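Local structure of pyocin-S2 (Pseudomonas aeruginosa, 5ODW) at residues C[106-117]-C[172-183]; C[123-134]-C[158-167]. The protein kills sensitive bacteria by breaking down their chromosomal DNA and blocking lipid synthesis, this chain being the N-terminal part of the longer protein. All blocks are in the same frame, centred on the assembly; numbering follows the deposited sequence.

Contact 1: C[106-117]-C[172-183]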
loop_
_atom_site.group_PDB
_atom_site.type_symbol
_atom_site.label_atom_id
_atom_site.label_comp_id
_atom_site.label_asym_id
_atom_site.label_seq_id
_atom_site.Cartn_x
_atom_site.Cartn_y
_atom_site.Cartn_z
ATOM N N VAL C 106 -12.396 15.104 -62.749
ATOM C CA VAL C 106 -13.413 14.461 -61.900
ATOM C C VAL C 106 -12.980 13.011 -61.562
ATOM O O VAL C 106 -12.992 12.630 -60.382
ATOM C CB VAL C 106 -14.830 14.546 -62.548
ATOM C CG1 VAL C 106 -15.822 13.585 -61.882
ATOM C CG2 VAL C 106 -15.368 15.983 -62.531
ATOM N N ASP C 107 -12.557 12.270 -62.587
ATOM C CA ASP C 107 -12.035 10.912 -62.443
ATOM C C ASP C 107 -10.714 10.852 -61.659
ATOM O O ASP C 107 -10.522 9.973 -60.834
ATOM C CB ASP C 107 -11.835 10.270 -63.816
ATOM C CG ASP C 107 -13.139 9.979 -64.523
ATOM O OD1 ASP C 107 -14.207 10.282 -63.961
ATOM O OD2 ASP C 107 -13.097 9.440 -65.644
ATOM N N ALA C 108 -9.803 11.784 -61.938
ATOM C CA ALA C 108 -8.508 11.866 -61.258
ATOM C C ALA C 108 -8.726 12.171 -59.804
ATOM O O ALA C 108 -8.038 11.581 -58.957
ATOM C CB ALA C 108 -7.629 12.931 -61.889
ATOM N N LEU C 109 -9.712 13.064 -59.507
ATOM C CA LEU C 109 -10.078 13.433 -58.139
ATOM C C LEU C 109 -10.724 12.251 -57.445
ATOM O O LEU C 109 -10.347 11.943 -56.319
ATOM C CB LEU C 109 -11.005 14.656 -58.094
ATOM C CG LEU C 109 -11.214 15.295 -56.712
ATOM C CD1 LEU C 109 -9.903 15.826 -56.121
ATOM C CD2 LEU C 109 -12.261 16.394 -56.776
ATOM N N MET C 110 -11.663 11.572 -58.140
ATOM C CA MET C 110 -12.371 10.388 -57.673
ATOM C C MET C 110 -11.374 9.304 -57.271
ATOM O O MET C 110 -11.466 8.792 -56.152
ATOM C CB MET C 110 -13.296 9.864 -58.781
ATOM C CG MET C 110 -14.517 9.140 -58.264
ATOM S SD MET C 110 -15.267 8.021 -59.479
ATOM C CE MET C 110 -15.958 9.191 -60.649
ATOM N N ASP C 111 -10.419 9.011 -58.145
ATOM C CA ASP C 111 -9.407 8.001 -57.877
ATOM C C ASP C 111 -8.532 8.363 -56.679
ATOM O O ASP C 111 -8.171 7.498 -55.888
ATOM C CB ASP C 111 -8.542 7.770 -59.117
ATOM C CG ASP C 111 -9.282 7.030 -60.211
ATOM O OD1 ASP C 111 -10.445 6.645 -59.990
ATOM O OD2 ASP C 111 -8.698 6.829 -61.293
ATOM N N ALA C 112 -8.181 9.639 -56.558
ATOM C CA ALA C 112 -7.353 10.100 -55.450
ATOM C C ALA C 112 -8.073 9.868 -54.131
ATOM O O ALA C 112 -7.478 9.461 -53.140
ATOM C CB ALA C 112 -7.024 11.572 -55.620
ATOM N N LYS C 113 -9.367 10.145 -54.139
ATOM C CA LYS C 113 -10.239 9.960 -52.977
ATOM C C LYS C 113 -10.458 8.488 -52.690
ATOM O O LYS C 113 -10.529 8.083 -51.523
ATOM C CB LYS C 113 -11.568 10.709 -53.155
ATOM C CG LYS C 113 -11.351 12.210 -53.133
ATOM C CD LYS C 113 -12.602 13.028 -52.977
ATOM C CE LYS C 113 -12.256 14.498 -52.890
ATOM N NZ LYS C 113 -11.400 14.794 -51.710
ATOM N N ALA C 114 -10.529 7.691 -53.762
ATOM C CA ALA C 114 -10.670 6.241 -53.697
ATOM C C ALA C 114 -9.432 5.605 -53.010
ATOM O O ALA C 114 -9.591 4.741 -52.141
ATOM C CB ALA C 114 -10.842 5.682 -55.106
ATOM N N LYS C 115 -8.213 6.068 -53.392
ATOM C CA LYS C 115 -6.919 5.613 -52.866
ATOM C C LYS C 115 -6.854 5.923 -51.384
ATOM O O LYS C 115 -6.551 5.022 -50.598
ATOM C CB LYS C 115 -5.772 6.324 -53.606
ATOM C CG LYS C 115 -4.430 5.662 -53.432
ATOM C CD LYS C 115 -3.795 5.435 -54.776
ATOM C CE LYS C 115 -2.362 4.986 -54.665
ATOM N NZ LYS C 115 -1.671 5.023 -55.987
ATOM N N SER C 116 -7.175 7.204 -51.007
ATOM C CA SER C 116 -7.207 7.723 -49.634
ATOM C C SER C 116 -8.181 6.912 -48.778
ATOM O O SER C 116 -7.799 6.504 -47.684
ATOM C CB SER C 116 -7.605 9.196 -49.615
ATOM O OG SER C 116 -6.855 9.969 -50.532
ATOM N N LEU C 117 -9.420 6.652 -49.290
ATOM C CA LEU C 117 -10.463 5.867 -48.618
ATOM C C LEU C 117 -10.004 4.422 -48.439
ATOM O O LEU C 117 -10.214 3.863 -47.359
ATOM C CB LEU C 117 -11.799 5.934 -49.397
ATOM C CG LEU C 117 -12.972 5.087 -48.897
ATOM C CD1 LEU C 117 -13.578 5.656 -47.634
ATOM C CD2 LEU C 117 -14.040 5.001 -49.939
ATOM N N TYR C 172 -15.072 11.006 -47.645
ATOM C CA TYR C 172 -14.484 10.405 -48.855
ATOM C C TYR C 172 -15.463 9.447 -49.566
ATOM O O TYR C 172 -15.610 9.561 -50.782
ATOM C CB TYR C 172 -13.177 9.648 -48.538
ATOM C CG TYR C 172 -11.950 10.480 -48.201
ATOM C CD1 TYR C 172 -11.560 11.545 -49.012
ATOM C CD2 TYR C 172 -11.076 10.085 -47.190
ATOM C CE1 TYR C 172 -10.389 12.261 -48.757
ATOM C CE2 TYR C 172 -9.908 10.794 -46.920
ATOM C CZ TYR C 172 -9.567 11.883 -47.703
ATOM O OH TYR C 172 -8.399 12.562 -47.449
ATOM N N LYS C 173 -16.147 8.532 -48.809
ATOM C CA LYS C 173 -17.151 7.574 -49.316
ATOM C C LYS C 173 -18.289 8.309 -50.038
ATOM O O LYS C 173 -18.721 7.863 -51.102
ATOM C CB LYS C 173 -17.757 6.744 -48.156
ATOM C CG LYS C 173 -17.411 5.251 -48.141
ATOM C CD LYS C 173 -18.097 4.543 -46.955
ATOM C CE LYS C 173 -17.514 3.193 -46.572
ATOM N NZ LYS C 173 -17.756 2.867 -45.137
ATOM N N ALA C 174 -18.770 9.430 -49.449
ATOM C CA ALA C 174 -19.846 10.277 -49.973
ATOM C C ALA C 174 -19.398 11.137 -51.164
ATOM O O ALA C 174 -20.197 11.372 -52.078
ATOM C CB ALA C 174 -20.384 11.165 -48.870
ATOM N N GLN C 175 -18.128 11.617 -51.141
ATOM C CA GLN C 175 -17.532 12.432 -52.205
ATOM C C GLN C 175 -17.405 11.653 -53.504
ATOM O O GLN C 175 -17.604 12.231 -54.572
ATOM C CB GLN C 175 -16.172 13.000 -51.785
ATOM C CG GLN C 175 -16.285 14.234 -50.894
ATOM C CD GLN C 175 -14.960 14.881 -50.600
ATOM O OE1 GLN C 175 -14.764 16.065 -50.849
ATOM N NE2 GLN C 175 -14.034 14.142 -50.018
ATOM N N ILE C 176 -17.086 10.335 -53.411
ATOM C CA ILE C 176 -16.972 9.426 -54.562
ATOM C C ILE C 176 -18.354 9.286 -55.233
ATOM O O ILE C 176 -18.432 9.324 -56.460
ATOM C CB ILE C 176 -16.302 8.063 -54.190
ATOM C CG1 ILE C 176 -14.849 8.287 -53.705
ATOM C CG2 ILE C 176 -16.310 7.107 -55.401
ATOM C CD1 ILE C 176 -14.269 7.231 -52.897
ATOM N N ALA C 177 -19.433 9.198 -54.422
ATOM C CA ALA C 177 -20.818 9.127 -54.890
ATOM C C ALA C 177 -21.170 10.383 -55.696
ATOM O O ALA C 177 -21.776 10.271 -56.771
ATOM C CB ALA C 177 -21.763 8.981 -53.708
ATOM N N ILE C 178 -20.749 11.568 -55.192
ATOM C CA ILE C 178 -20.956 12.876 -55.836
ATOM C C ILE C 178 -20.196 12.933 -57.164
ATOM O O ILE C 178 -20.747 13.424 -58.151
ATOM C CB ILE C 178 -20.598 14.096 -54.914
ATOM C CG1 ILE C 178 -21.445 14.111 -53.620
ATOM C CG2 ILE C 178 -20.750 15.399 -55.686
ATOM C CD1 ILE C 178 -21.137 15.207 -52.660
ATOM N N LEU C 179 -18.936 12.444 -57.177
ATOM C CA LEU C 179 -18.080 12.445 -58.362
ATOM C C LEU C 179 -18.518 11.424 -59.401
ATOM O O LEU C 179 -18.338 11.690 -60.581
ATOM C CB LEU C 179 -16.592 12.291 -58.010
ATOM C CG LEU C 179 -15.950 13.489 -57.299
ATOM C CD1 LEU C 179 -14.745 13.067 -56.482
ATOM C CD2 LEU C 179 -15.586 14.586 -58.281
ATOM N N LYS C 180 -19.118 10.281 -58.981
ATOM C CA LYS C 180 -19.652 9.241 -59.878
ATOM C C LYS C 180 -20.817 9.834 -60.685
ATOM O O LYS C 180 -20.884 9.643 -61.900
ATOM C CB LYS C 180 -20.129 8.014 -59.073
ATOM C CG LYS C 180 -19.576 6.689 -59.577
ATOM C CD LYS C 180 -18.452 6.162 -58.681
ATOM C CE LYS C 180 -17.928 4.810 -59.112
ATOM N NZ LYS C 180 -16.887 4.299 -58.181
ATOM N N GLN C 181 -21.709 10.589 -59.999
ATOM C CA GLN C 181 -22.864 11.267 -60.592
ATOM C C GLN C 181 -22.414 12.426 -61.477
ATOM O O GLN C 181 -23.004 12.621 -62.542
ATOM C CB GLN C 181 -23.849 11.745 -59.509
ATOM C CG GLN C 181 -25.153 12.335 -60.078
ATOM C CD GLN C 181 -26.203 12.656 -59.034
ATOM O OE1 GLN C 181 -26.026 12.363 -57.847
ATOM N NE2 GLN C 181 -27.325 13.264 -59.436
ATOM N N THR C 182 -21.363 13.176 -61.053
ATOM C CA THR C 182 -20.793 14.273 -61.841
ATOM C C THR C 182 -20.136 13.723 -63.118
ATOM O O THR C 182 -20.381 14.268 -64.195
ATOM C CB THR C 182 -19.890 15.173 -60.995
ATOM O OG1 THR C 182 -20.683 15.772 -59.969
ATOM C CG2 THR C 182 -19.235 16.278 -61.816
ATOM N N SER C 183 -19.380 12.605 -62.995
ATOM C CA SER C 183 -18.718 11.888 -64.089
ATOM C C SER C 183 -19.729 11.306 -65.070
ATOM O O SER C 183 -19.505 11.413 -66.274
ATOM C CB SER C 183 -17.829 10.772 -63.555
ATOM O OG SER C 183 -16.897 10.362 -64.540
#
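M110 and L179 interlock across two nearly antiparallel helices, whose axes come within 9.4 Å at 157°. The packing is largely knobs-into-holes. M110 enters the hole formed by I176, L179, K180 and S183; with CG anti to the backbone N (chi1 -151°), its chain runs across I176 and alongside L179, CG lying 3.8 Å from L179 CB. L179 answers as a knob among V106, L109, M110 and K113, its CD2 reaching V106 CG1 at 3.7 Å. I176 fills the hole of M110, K113, A114 and L117, where its CD1 meets L117 CD2 at 3.7 Å. K113 crosses Q175 at about a right angle, and its aliphatic chain packs among Y172, Q175, I176 and L179.

Around the Y172 ring, S116 CB makes a CH-pi contact over one face, 4.1 Å from the centroid and displaced toward the rim, whereas K113 NZ stands at the edge, 4.0 Å from Y172 CE1. S116 OG bonds back to A112 O at 2.7 Å.

Among the polar groups, S183 OG donates to the syn lone pair of D107 OD1 at 2.8 Å, while D107 OD2 is held by K103 in a salt bridge. Such reciprocal knobs-into-holes packing is the mark of an antiparallel coiled-coil pairing, here between helices 96-121 and 153-204.

Contact 2: C[123-134]-C[158-167]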
loop_
_atom_site.group_PDB
_atom_site.type_symbol
_atom_site.label_atom_id
_atom_site.label_comp_id
_atom_site.label_asym_id
_atom_site.label_seq_id
_atom_site.Cartn_x
_atom_site.Cartn_y
_atom_site.Cartn_z
ATOM N N ARG C 123 -6.538 -0.862 -43.393
ATOM C CA ARG C 123 -5.699 -0.827 -42.197
ATOM C C ARG C 123 -6.075 -2.055 -41.385
ATOM O O ARG C 123 -7.255 -2.433 -41.401
ATOM C CB ARG C 123 -5.992 0.409 -41.342
ATOM C CG ARG C 123 -5.350 1.698 -41.811
ATOM C CD ARG C 123 -5.698 2.840 -40.872
ATOM N NE ARG C 123 -7.140 2.926 -40.606
ATOM C CZ ARG C 123 -7.679 3.616 -39.607
ATOM N NH1 ARG C 123 -8.995 3.630 -39.437
ATOM N NH2 ARG C 123 -6.909 4.298 -38.771
ATOM N N PRO C 124 -5.115 -2.670 -40.639
ATOM C CA PRO C 124 -5.453 -3.857 -39.826
ATOM C C PRO C 124 -6.570 -3.606 -38.819
ATOM O O PRO C 124 -6.642 -2.529 -38.234
ATOM C CB PRO C 124 -4.129 -4.206 -39.132
ATOM C CG PRO C 124 -3.300 -2.965 -39.219
ATOM C CD PRO C 124 -3.679 -2.335 -40.512
ATOM N N ALA C 125 -7.429 -4.604 -38.642
ATOM C CA ALA C 125 -8.561 -4.504 -37.732
ATOM C C ALA C 125 -8.187 -4.460 -36.255
ATOM O O ALA C 125 -7.359 -5.226 -35.772
ATOM C CB ALA C 125 -9.556 -5.626 -37.992
ATOM N N ASN C 126 -8.831 -3.536 -35.558
ATOM C CA ASN C 126 -8.658 -3.314 -34.133
ATOM C C ASN C 126 -9.839 -2.481 -33.632
ATOM O O ASN C 126 -10.697 -2.077 -34.414
ATOM C CB ASN C 126 -7.305 -2.680 -33.806
ATOM C CG ASN C 126 -7.166 -1.286 -34.354
ATOM O OD1 ASN C 126 -8.127 -0.529 -34.387
ATOM N ND2 ASN C 126 -5.964 -0.935 -34.781
ATOM N N LEU C 127 -9.897 -2.221 -32.335
ATOM C CA LEU C 127 -11.008 -1.453 -31.778
ATOM C C LEU C 127 -11.114 -0.045 -32.370
ATOM O O LEU C 127 -12.211 0.460 -32.586
ATOM C CB LEU C 127 -10.914 -1.397 -30.254
ATOM C CG LEU C 127 -11.160 -2.738 -29.565
ATOM C CD1 LEU C 127 -11.231 -2.574 -28.057
ATOM C CD2 LEU C 127 -12.442 -3.351 -30.094
ATOM N N TYR C 128 -9.973 0.591 -32.604
ATOM C CA TYR C 128 -9.923 1.925 -33.184
ATOM C C TYR C 128 -10.487 2.019 -34.608
ATOM O O TYR C 128 -11.130 3.003 -34.957
ATOM C CB TYR C 128 -8.487 2.438 -33.195
ATOM C CG TYR C 128 -7.904 2.743 -31.838
ATOM C CD1 TYR C 128 -8.436 3.743 -31.038
ATOM C CD2 TYR C 128 -6.797 2.054 -31.372
ATOM C CE1 TYR C 128 -7.891 4.033 -29.806
ATOM C CE2 TYR C 128 -6.248 2.339 -30.140
ATOM C CZ TYR C 128 -6.799 3.329 -29.364
ATOM O OH TYR C 128 -6.250 3.610 -28.140
ATOM N N THR C 129 -10.224 1.011 -35.434
ATOM C CA THR C 129 -10.671 1.019 -36.828
ATOM C C THR C 129 -12.101 0.546 -37.071
ATOM O O THR C 129 -12.586 0.601 -38.195
ATOM C CB THR C 129 -9.739 0.199 -37.741
ATOM O OG1 THR C 129 -9.997 -1.196 -37.565
ATOM C CG2 THR C 129 -8.286 0.490 -37.436
ATOM N N ALA C 130 -12.777 0.085 -36.030
ATOM C CA ALA C 130 -14.146 -0.399 -36.179
ATOM C C ALA C 130 -15.085 0.713 -36.620
ATOM O O ALA C 130 -14.916 1.870 -36.252
ATOM C CB ALA C 130 -14.638 -1.022 -34.883
ATOM N N SER C 131 -16.083 0.349 -37.415
ATOM C CA SER C 131 -17.053 1.306 -37.926
ATOM C C SER C 131 -17.818 1.955 -36.782
ATOM O O SER C 131 -18.144 3.136 -36.823
ATOM C CB SER C 131 -18.023 0.618 -38.887
ATOM O OG SER C 131 -18.671 -0.471 -38.265
ATOM N N ASP C 132 -18.114 1.153 -35.772
ATOM C CA ASP C 132 -18.845 1.589 -34.590
ATOM C C ASP C 132 -17.978 2.334 -33.589
ATOM O O ASP C 132 -18.413 2.624 -32.482
ATOM C CB ASP C 132 -19.462 0.369 -33.905
ATOM C CG ASP C 132 -20.420 0.741 -32.793
ATOM O OD1 ASP C 132 -20.851 1.912 -32.739
ATOM O OD2 ASP C 132 -20.749 -0.142 -31.975
ATOM N N PHE C 133 -16.751 2.648 -33.980
ATOM C CA PHE C 133 -15.815 3.320 -33.089
ATOM C C PHE C 133 -16.275 4.685 -32.579
ATOM O O PHE C 133 -16.072 5.000 -31.410
ATOM C CB PHE C 133 -14.452 3.457 -33.763
ATOM C CG PHE C 133 -13.526 4.399 -33.057
ATOM C CD1 PHE C 133 -13.048 4.103 -31.798
ATOM C CD2 PHE C 133 -13.135 5.579 -33.654
ATOM C CE1 PHE C 133 -12.197 4.966 -31.146
ATOM C CE2 PHE C 133 -12.284 6.448 -33.008
ATOM C CZ PHE C 133 -11.814 6.140 -31.753
ATOM N N PRO C 134 -16.906 5.494 -33.439
ATOM C CA PRO C 134 -17.345 6.811 -32.969
ATOM C C PRO C 134 -18.336 6.659 -31.828
ATOM O O PRO C 134 -18.293 7.410 -30.861
ATOM C CB PRO C 134 -18.038 7.396 -34.195
ATOM C CG PRO C 134 -17.364 6.738 -35.344
ATOM C CD PRO C 134 -17.072 5.341 -34.891
ATOM N N ARG C 158 -4.696 9.642 -29.588
ATOM C CA ARG C 158 -5.031 8.457 -30.381
ATOM C C ARG C 158 -6.510 8.429 -30.768
ATOM O O ARG C 158 -6.806 8.222 -31.938
ATOM C CB ARG C 158 -4.584 7.156 -29.683
ATOM C CG ARG C 158 -4.695 5.916 -30.579
ATOM C CD ARG C 158 -3.361 5.373 -31.077
ATOM N NE ARG C 158 -3.481 3.965 -31.486
ATOM C CZ ARG C 158 -3.511 3.542 -32.746
ATOM N NH1 ARG C 158 -3.384 4.407 -33.746
ATOM N NH2 ARG C 158 -3.649 2.249 -33.016
ATOM N N HIS C 159 -7.431 8.645 -29.799
ATOM C CA HIS C 159 -8.880 8.641 -30.054
ATOM C C HIS C 159 -9.287 9.713 -31.062
ATOM O O HIS C 159 -10.147 9.450 -31.898
ATOM C CB HIS C 159 -9.700 8.783 -28.758
ATOM C CG HIS C 159 -9.929 7.500 -28.019
ATOM N ND1 HIS C 159 -11.184 6.922 -27.947
ATOM C CD2 HIS C 159 -9.072 6.761 -27.280
ATOM C CE1 HIS C 159 -11.043 5.840 -27.198
ATOM N NE2 HIS C 159 -9.796 5.704 -26.771
ATOM N N MET C 160 -8.658 10.906 -30.999
ATOM C CA MET C 160 -8.974 12.019 -31.905
ATOM C C MET C 160 -8.404 11.777 -33.313
ATOM O O MET C 160 -9.141 11.934 -34.285
ATOM C CB MET C 160 -8.591 13.397 -31.312
ATOM C CG MET C 160 -9.303 13.779 -29.969
ATOM S SD MET C 160 -11.125 13.759 -29.791
ATOM C CE MET C 160 -11.407 12.133 -29.265
ATOM N N SER C 161 -7.132 11.326 -33.430
ATOM C CA SER C 161 -6.511 10.958 -34.721
ATOM C C SER C 161 -7.317 9.854 -35.431
ATOM O O SER C 161 -7.535 9.940 -36.636
ATOM C CB SER C 161 -5.060 10.513 -34.535
ATOM O OG SER C 161 -4.251 11.560 -34.020
ATOM N N GLU C 162 -7.793 8.852 -34.665
ATOM C CA GLU C 162 -8.601 7.712 -35.121
ATOM C C GLU C 162 -10.031 8.110 -35.522
ATOM O O GLU C 162 -10.639 7.415 -36.332
ATOM C CB GLU C 162 -8.627 6.596 -34.051
ATOM C CG GLU C 162 -7.324 5.819 -33.902
ATOM C CD GLU C 162 -6.901 4.963 -35.083
ATOM O OE1 GLU C 162 -7.786 4.448 -35.806
ATOM O OE2 GLU C 162 -5.674 4.796 -35.274
ATOM N N LEU C 163 -10.570 9.202 -34.947
ATOM C CA LEU C 163 -11.893 9.746 -35.259
ATOM C C LEU C 163 -11.778 10.731 -36.409
ATOM O O LEU C 163 -12.752 10.932 -37.128
ATOM C CB LEU C 163 -12.526 10.426 -34.037
ATOM C CG LEU C 163 -12.858 9.514 -32.853
ATOM C CD1 LEU C 163 -13.331 10.313 -31.683
ATOM C CD2 LEU C 163 -13.929 8.514 -33.210
ATOM N N ALA C 164 -10.586 11.350 -36.588
ATOM C CA ALA C 164 -10.315 12.257 -37.708
ATOM C C ALA C 164 -10.379 11.389 -38.971
ATOM O O ALA C 164 -11.094 11.746 -39.905
ATOM C CB ALA C 164 -8.935 12.901 -37.565
ATOM N N LYS C 165 -9.750 10.213 -38.936
ATOM C CA LYS C 165 -9.801 9.241 -40.038
ATOM C C LYS C 165 -11.206 8.643 -40.295
ATOM O O LYS C 165 -11.618 8.496 -41.439
ATOM C CB LYS C 165 -8.779 8.131 -39.807
ATOM C CG LYS C 165 -7.342 8.571 -40.018
ATOM C CD LYS C 165 -6.368 7.522 -39.521
ATOM C CE LYS C 165 -4.929 7.912 -39.811
ATOM N NZ LYS C 165 -4.540 7.641 -41.221
ATOM N N ALA C 166 -11.916 8.288 -39.225
ATOM C CA ALA C 166 -13.298 7.780 -39.282
ATOM C C ALA C 166 -14.245 8.753 -40.023
ATOM O O ALA C 166 -15.013 8.352 -40.905
ATOM C CB ALA C 166 -13.805 7.533 -37.868
ATOM N N TYR C 167 -14.172 10.032 -39.643
ATOM C CA TYR C 167 -14.947 11.104 -40.234
ATOM C C TYR C 167 -14.440 11.430 -41.636
ATOM O O TYR C 167 -15.242 11.853 -42.466
ATOM C CB TYR C 167 -14.959 12.355 -39.321
ATOM C CG TYR C 167 -15.748 12.201 -38.033
ATOM C CD1 TYR C 167 -16.896 11.414 -37.984
ATOM C CD2 TYR C 167 -15.376 12.881 -36.879
ATOM C CE1 TYR C 167 -17.623 11.264 -36.804
ATOM C CE2 TYR C 167 -16.099 12.744 -35.693
ATOM C CZ TYR C 167 -17.220 11.933 -35.663
ATOM O OH TYR C 167 -17.942 11.779 -34.515
#
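E162 meets both R123 and Y128, and its carboxylate joins charge to aromatic packing. R123 NH2 donates to OE1 of E162 at 3.1 Å in a bent salt bridge, 136° at the hydrogen. The guanidinium and carboxylate planes are almost parallel but stepped, so the nitrogen comes on the syn side yet out of the carboxylate plane. A turn at chi2 (-66°) folds E162 back, bringing OE1 to 3.4 Å from Y128 CB and CG to 3.7 Å from Y128 CD1.

The Y128 ring takes R158 over one face: CG of R158 sits 3.9 Å from the centroid as a CH-pi contact. Its edge points at the face of H159 in a T-shaped pair, planes at 84°. F133 adds its ring obliquely to H159 and packs near E162, and P134 CG reaches A166 CB at 4.4 Å.

A second shell fixes these groups. R158 NH1 holds E162 OE2 at 2.8 Å, giving the carboxylate an arginine at each oxygen, which would probably keep it ionised. T129 CG2 covers one face of the R123 guanidinium, whose NE bonds to I120 O. N126 OD1 accepts from T129 N at 2.8 Å, an Asx motif that shapes the chain around Y128. H159 bonds to S137 and Q144, and Q144 also holds Y128 OH.

R158 NH2 and the backbone of L127 bond to the backbone of another protein's chain, consistent with a receptor-binding surface. The loop 123-132 lies along helix 153-204 just ahead of helix 133-148; helix 47-70 packs on M160 and L163 of the same long helix, and strand 24-26 on M160, S161 and Y167.

Both contacts are built on the long helix 153-204, contact 2 on residues 158-167 and contact 1 on residues 172-183 further along. Their centres lie 21 Å apart and their nearest atoms about 5 Å, without touching. Along the chain the order is 106-117, 123-134, 158-167, 172-183, so the inner pair of segments belongs to contact 2 and the outer pair to contact 1. Helix 96-121 runs back along helix 153-204; the chain then passes through the loop of contact 2 into helix 133-148. The long helix is thus a common spine of this largely helical domain, and the other protein of the assembly touches contact 2 but not contact 1.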